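Petrobactin biosynthesis protein AsbB (PDB 3TO3) catalyses the ATP-dependent condensation of spermidine with citryl-spermidine intermediates, a step in the biosynthesis of the siderophore petrobactin in Bacillus anthracis. Local coordinates at residues S301-N306 / L310-P315; M354-T357 / T362-S365. One frame throughout, in Å; residues are numbered along the deposited sequence.

The two contacts follow one another along the chain, and their centres lie about 10 Å apart. Contact 1 is the hairpin of strands 297-306 and 309-311. Contact 2 brings the end of strand 345-355 near the loop that leads to strand 367-371. All these strands belong to one mixed sheet, in which 367-371 pairs with both 297-306 and 345-355. The contacts touch directly. Ser301 OG of contact 1 probably bonds to Gly364 O of contact 2, and Asn303 OD1 probably bonds to Ser365 OG. The loop of contact 2 therefore packs against the hairpin whose Arg311 binds ATP, while contact 2 itself stands off from the nucleotide.

Contact 1: residues S301-N306 / L310-P315; sequences SLNILN and LRTLKP. With ATP (adenosine-5'-triphosphate), chain E.
Arg311 and Ile304 meet in the short antiparallel hairpin. Arg311 N donates to Ile304 O at 3.2 Å, and Arg311 O accepts from Leu302 N at 3.0 Å. The Arg311 side chain crosses that of Ile304 at about a right angle, Arg311 CG to Ile304 CG1 at 4.1 Å. The Arg311 chain then bends at chi2 and chi3 and carries the guanidinium to the nucleotide. There Arg311 NH1 donates to ATP O1A at 2.6 Å, and the oxygen sits at the edge of the group, near its plane. Arg311 NE is bonded to Thr309 O, which should limit rotation of the guanidinium. Arg311 is one of the residues that bind ATP; Lys299, Ser283, Arg285 and Tyr391 also hydrogen-bond to it.

Leu310 points to the other face of the hairpin, with Leu305. Leu310 CD2 rests 3.4 Å from Ile304 O, and Leu310 CD1 lies 3.6 Å from Asn303 ND2. The Asn303 amide also reaches Thr312, Asn303 OD1 to Thr312 CG2 at 3.4 Å, while OD1 is probably held by Ser365 OG.

Helix 248-258 packs on strand 297-306, with Trp249 against Leu302 and Ile304, and Phe254 against Asn303. Strands 286-289 and 367-371 also pair with 297-306. Beyond the hairpin, Lys314 takes the N-cap position of helix 315-333.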
loop_
_atom_site.group_PDB
_atom_site.type_symbol
_atom_site.label_atom_id
_atom_site.label_comp_id
_atom_site.label_asym_id
_atom_site.label_seq_id
_atom_site.Cartn_x
_atom_site.Cartn_y
_atom_site.Cartn_z
ATOM N N SER B 301 5.421 9.038 15.047
ATOM C CA SER B 301 5.215 8.853 13.613
ATOM C C SER B 301 4.366 7.602 13.326
ATOM O O SER B 301 4.554 6.563 13.952
ATOM C CB SER B 301 6.570 8.707 12.934
ATOM O OG SER B 301 7.208 9.964 12.863
ATOM N N LEU B 302 3.415 7.700 12.408
ATOM C CA LEU B 302 2.707 6.502 11.985
ATOM C C LEU B 302 2.491 6.543 10.495
ATOM O O LEU B 302 1.854 7.463 9.993
ATOM C CB LEU B 302 1.393 6.432 12.728
ATOM C CG LEU B 302 0.641 5.117 12.789
ATOM C CD1 LEU B 302 1.461 4.011 13.485
ATOM C CD2 LEU B 302 -0.707 5.384 13.487
ATOM N N ASN B 303 2.941 5.551 9.739
ATOM C CA ASN B 303 2.707 5.771 8.340
ATOM C C ASN B 303 1.453 5.014 7.932
ATOM O O ASN B 303 1.514 3.967 7.307
ATOM C CB ASN B 303 3.897 5.154 7.583
ATOM C CG ASN B 303 5.008 6.162 7.289
ATOM O OD1 ASN B 303 5.727 6.625 8.197
ATOM N ND2 ASN B 303 5.165 6.493 6.016
ATOM N N ILE B 304 0.351 5.740 7.977
ATOM C CA ILE B 304 -0.962 5.238 7.616
ATOM C C ILE B 304 -1.693 6.490 7.183
ATOM O O ILE B 304 -1.340 7.626 7.564
ATOM C CB ILE B 304 -1.804 4.530 8.771
ATOM C CG1 ILE B 304 -2.247 5.525 9.837
ATOM C CG2 ILE B 304 -1.121 3.305 9.379
ATOM C CD1 ILE B 304 -3.240 4.932 10.824
ATOM N N LEU B 305 -2.710 6.280 6.373
ATOM C CA LEU B 305 -3.437 7.391 5.838
ATOM C C LEU B 305 -4.839 7.418 6.430
ATOM O O LEU B 305 -5.645 6.494 6.243
ATOM C CB LEU B 305 -3.470 7.289 4.326
ATOM C CG LEU B 305 -3.849 8.566 3.607
ATOM C CD1 LEU B 305 -2.659 9.027 2.750
ATOM C CD2 LEU B 305 -5.123 8.317 2.779
ATOM N N ASN B 306 -5.100 8.491 7.162
ATOM C CA ASN B 306 -6.401 8.778 7.731
ATOM C C ASN B 306 -6.839 10.148 7.283
ATOM O O ASN B 306 -6.137 11.134 7.536
ATOM C CB ASN B 306 -6.307 8.774 9.242
ATOM C CG ASN B 306 -7.191 7.758 9.849
ATOM O OD1 ASN B 306 -8.081 7.235 9.184
ATOM N ND2 ASN B 306 -6.964 7.457 11.122
ATOM N N LEU B 310 -0.847 11.331 5.210
ATOM C CA LEU B 310 0.089 10.552 6.034
ATOM C C LEU B 310 0.313 11.132 7.454
ATOM O O LEU B 310 0.526 12.332 7.625
ATOM C CB LEU B 310 1.444 10.382 5.337
ATOM C CG LEU B 310 1.681 9.118 4.515
ATOM C CD1 LEU B 310 3.172 8.926 4.321
ATOM C CD2 LEU B 310 1.078 7.883 5.181
ATOM N N ARG B 311 0.346 10.227 8.434
ATOM C CA ARG B 311 0.414 10.479 9.888
ATOM C C ARG B 311 1.877 10.620 10.369
ATOM O O ARG B 311 2.227 10.344 11.519
ATOM C CB ARG B 311 -0.408 9.482 10.704
ATOM C CG ARG B 311 -1.917 9.563 10.453
ATOM C CD ARG B 311 -2.471 10.969 10.743
ATOM N NE ARG B 311 -2.391 11.854 9.576
ATOM C CZ ARG B 311 -2.453 13.186 9.632
ATOM N NH1 ARG B 311 -2.596 13.807 10.799
ATOM N NH2 ARG B 311 -2.371 13.907 8.519
ATOM N N THR B 312 2.761 10.813 9.410
ATOM C CA THR B 312 4.124 11.170 9.736
ATOM C C THR B 312 4.182 12.515 10.485
ATOM O O THR B 312 3.237 13.318 10.460
ATOM C CB THR B 312 4.943 11.304 8.448
ATOM O OG1 THR B 312 4.227 12.140 7.516
ATOM C CG2 THR B 312 5.186 9.933 7.835
ATOM N N LEU B 313 5.283 12.725 11.198
ATOM C CA LEU B 313 5.612 14.034 11.733
ATOM C C LEU B 313 6.622 14.730 10.830
ATOM O O LEU B 313 7.755 14.262 10.701
ATOM C CB LEU B 313 6.227 13.873 13.115
ATOM C CG LEU B 313 5.217 13.354 14.111
ATOM C CD1 LEU B 313 5.878 12.927 15.416
ATOM C CD2 LEU B 313 4.151 14.435 14.303
ATOM N N LYS B 314 6.231 15.854 10.232
ATOM C CA LYS B 314 7.184 16.689 9.499
ATOM C C LYS B 314 8.383 17.026 10.420
ATOM O O LYS B 314 8.202 17.564 11.533
ATOM C CB LYS B 314 6.526 17.976 8.959
ATOM C CG LYS B 314 5.317 17.794 8.041
ATOM C CD LYS B 314 5.734 17.200 6.703
ATOM C CE LYS B 314 4.790 17.598 5.557
ATOM N NZ LYS B 314 5.255 17.096 4.211
ATOM N N PRO B 315 9.608 16.697 9.961
ATOM C CA PRO B 315 10.844 16.987 10.696
ATOM C C PRO B 315 10.955 18.458 11.129
ATOM O O PRO B 315 11.341 18.739 12.276
ATOM C CB PRO B 315 11.933 16.653 9.678
ATOM C CG PRO B 315 11.300 15.552 8.845
ATOM C CD PRO B 315 9.862 15.962 8.709
HETATM P PB ATP E . -3.146 14.661 15.668
HETATM O O1B ATP E . -2.379 13.363 15.710
HETATM O O2B ATP E . -2.380 15.673 14.859
HETATM O O3B ATP E . -3.394 15.173 17.134
HETATM P PA ATP E . -4.737 13.963 13.577
HETATM O O1A ATP E . -3.514 13.166 13.169
HETATM O O2A ATP E . -4.987 15.162 12.669
HETATM O O3A ATP E . -4.564 14.464 15.038
HETATM O "O5'" ATP E . -5.966 12.986 13.512
HETATM C "C5'" ATP E . -7.047 13.151 14.351
HETATM C "C4'" ATP E . -8.253 12.493 13.979
HETATM O "O4'" ATP E . -9.390 13.121 14.662
HETATM C "C3'" ATP E . -8.509 12.651 12.529
HETATM O "O3'" ATP E . -8.579 11.417 11.926
HETATM C "C2'" ATP E . -9.798 13.360 12.445
HETATM O "O2'" ATP E . -10.533 12.913 11.385
HETATM C "C1'" ATP E . -10.436 13.009 13.745
HETATM N N9 ATP E . -11.576 13.804 14.115
HETATM C C8 ATP E . -12.759 13.291 14.496
HETATM N N7 ATP E . -13.582 14.313 14.769
HETATM C C5 ATP E . -12.928 15.480 14.572
HETATM C C6 ATP E . -13.300 16.825 14.708
HETATM N N6 ATP E . -14.632 17.151 15.137
HETATM N N1 ATP E . -12.394 17.790 14.429
HETATM C C2 ATP E . -11.148 17.464 14.025
HETATM N N3 ATP E . -10.761 16.176 13.882
HETATM C C4 ATP E . -11.627 15.162 14.147
#

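Contact 2: residues M354-T357 / T362-S365; sequences MYDT and TYGS
Asp356 and Tyr363 are the closest residues of the two backbones, at 7.0 Å from CA to CA, and residues 362-365 form a type II beta turn closed by Ser365 N to Thr362 O at 3.0 Å. Gly364 is the third residue of that turn and has the positive phi (77°) usual there.

The side chains meet loosely. Asp356 has CG anti to its backbone N (chi1 173°), which places its carboxylate beside the turn. Asp356 OD2 comes within 4.4 Å of Tyr363 CD1, approaching the ring obliquely. Asp356 OD2 also lies 3.0 Å from Thr357 O. Both are acceptors, so this closeness is not a bond and would probably be eased by proton donors nearby. One such donor may be a water, placed to give a hydrogen bond to Asp356 OD2 at 2.8 Å and accepting one from Gly364 N at 2.8 Å. This water can join the carboxylate to the backbone of the turn. A second water can donate to Tyr355 O at 2.9 Å and weakly to Thr362 O. Both waters have more acceptors in reach than protons to give, so neither may serve all of them at once.

Thr357 and Thr362 cross with their hydroxyls foremost, Thr357 OG1 to Thr362 OG1 at 4.0 Å. Thr357 OG1 has a weak bond to Lys359 N, within the intervening loop.

Asp356 and Tyr363 both pack on Pro315, at the start of helix 315-333, and Tyr363 also touches Tyr316. Gly364 has a backbone bond to Leu313, and Tyr355 has one to Leu366. The arrangement is that of a beta hairpin with a long connection, here between antiparallel strands 345-355 and 367-371, with a type II turn and bridging waters within the connection.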
loop_
_atom_site.group_PDB
_atom_site.type_symbol
_atom_site.label_atom_id
_atom_site.label_comp_id
_atom_site.label_asym_id
_atom_site.label_seq_id
_atom_site.Cartn_x
_atom_site.Cartn_y
_atom_site.Cartn_z
HETATM N N MSE B 354 13.961 13.312 16.883
HETATM C CA MSE B 354 13.725 12.631 15.617
HETATM C C MSE B 354 15.002 12.091 14.944
HETATM O O MSE B 354 16.130 12.507 15.228
HETATM C CB MSE B 354 13.094 13.600 14.663
HETATM C CG MSE B 354 14.166 14.521 14.143
HETATM SE SE MSE B 354 13.423 15.972 13.164
HETATM C CE MSE B 354 13.810 17.416 14.433
ATOM N N TYR B 355 14.798 11.166 14.024
ATOM C CA TYR B 355 15.868 10.618 13.218
ATOM C C TYR B 355 15.443 10.867 11.781
ATOM O O TYR B 355 14.422 10.352 11.346
ATOM C CB TYR B 355 15.982 9.128 13.487
ATOM C CG TYR B 355 17.068 8.422 12.707
ATOM C CD1 TYR B 355 18.355 8.313 13.223
ATOM C CD2 TYR B 355 16.802 7.839 11.474
ATOM C CE1 TYR B 355 19.360 7.645 12.529
ATOM C CE2 TYR B 355 17.787 7.145 10.781
ATOM C CZ TYR B 355 19.065 7.058 11.306
ATOM O OH TYR B 355 20.041 6.372 10.624
ATOM N N ASP B 356 16.194 11.699 11.076
ATOM C CA ASP B 356 15.765 12.230 9.786
ATOM C C ASP B 356 16.929 12.170 8.832
ATOM O O ASP B 356 17.959 12.759 9.086
ATOM C CB ASP B 356 15.311 13.694 9.918
ATOM C CG ASP B 356 15.015 14.357 8.559
ATOM O OD1 ASP B 356 15.235 15.596 8.411
ATOM O OD2 ASP B 356 14.549 13.641 7.638
ATOM N N THR B 357 16.739 11.484 7.716
ATOM C CA THR B 357 17.754 11.392 6.684
ATOM C C THR B 357 17.276 12.040 5.393
ATOM O O THR B 357 16.196 12.634 5.326
ATOM C CB THR B 357 18.108 9.926 6.405
ATOM O OG1 THR B 357 16.948 9.225 5.926
ATOM C CG2 THR B 357 18.603 9.267 7.686
ATOM N N THR B 362 11.079 7.743 3.541
ATOM C CA THR B 362 11.003 7.688 4.994
ATOM C C THR B 362 10.772 9.049 5.635
ATOM O O THR B 362 10.921 9.199 6.846
ATOM C CB THR B 362 12.227 6.996 5.562
ATOM O OG1 THR B 362 13.387 7.684 5.100
ATOM C CG2 THR B 362 12.275 5.551 5.022
ATOM N N TYR B 363 10.522 10.064 4.814
ATOM C CA TYR B 363 10.378 11.415 5.324
ATOM C C TYR B 363 9.296 11.492 6.406
ATOM O O TYR B 363 8.125 11.184 6.146
ATOM C CB TYR B 363 9.979 12.329 4.167
ATOM C CG TYR B 363 10.057 13.813 4.472
ATOM C CD1 TYR B 363 11.263 14.400 4.867
ATOM C CD2 TYR B 363 8.942 14.633 4.329
ATOM C CE1 TYR B 363 11.343 15.755 5.135
ATOM C CE2 TYR B 363 9.015 15.996 4.587
ATOM C CZ TYR B 363 10.220 16.549 4.987
ATOM O OH TYR B 363 10.304 17.890 5.249
ATOM N N GLY B 364 9.682 11.970 7.595
ATOM C CA GLY B 364 8.776 12.092 8.728
ATOM C C GLY B 364 8.422 10.843 9.504
ATOM O O GLY B 364 7.569 10.855 10.406
ATOM N N SER B 365 9.095 9.757 9.161
ATOM C CA SER B 365 8.701 8.435 9.623
ATOM C C SER B 365 9.193 8.023 10.991
ATOM O O SER B 365 8.729 7.024 11.516
ATOM C CB SER B 365 9.148 7.387 8.597
ATOM O OG SER B 365 8.281 7.455 7.475
HETATM O O HOH W 1 13.645 9.093 8.845
HETATM O O HOH W 2 12.385 11.985 8.271
#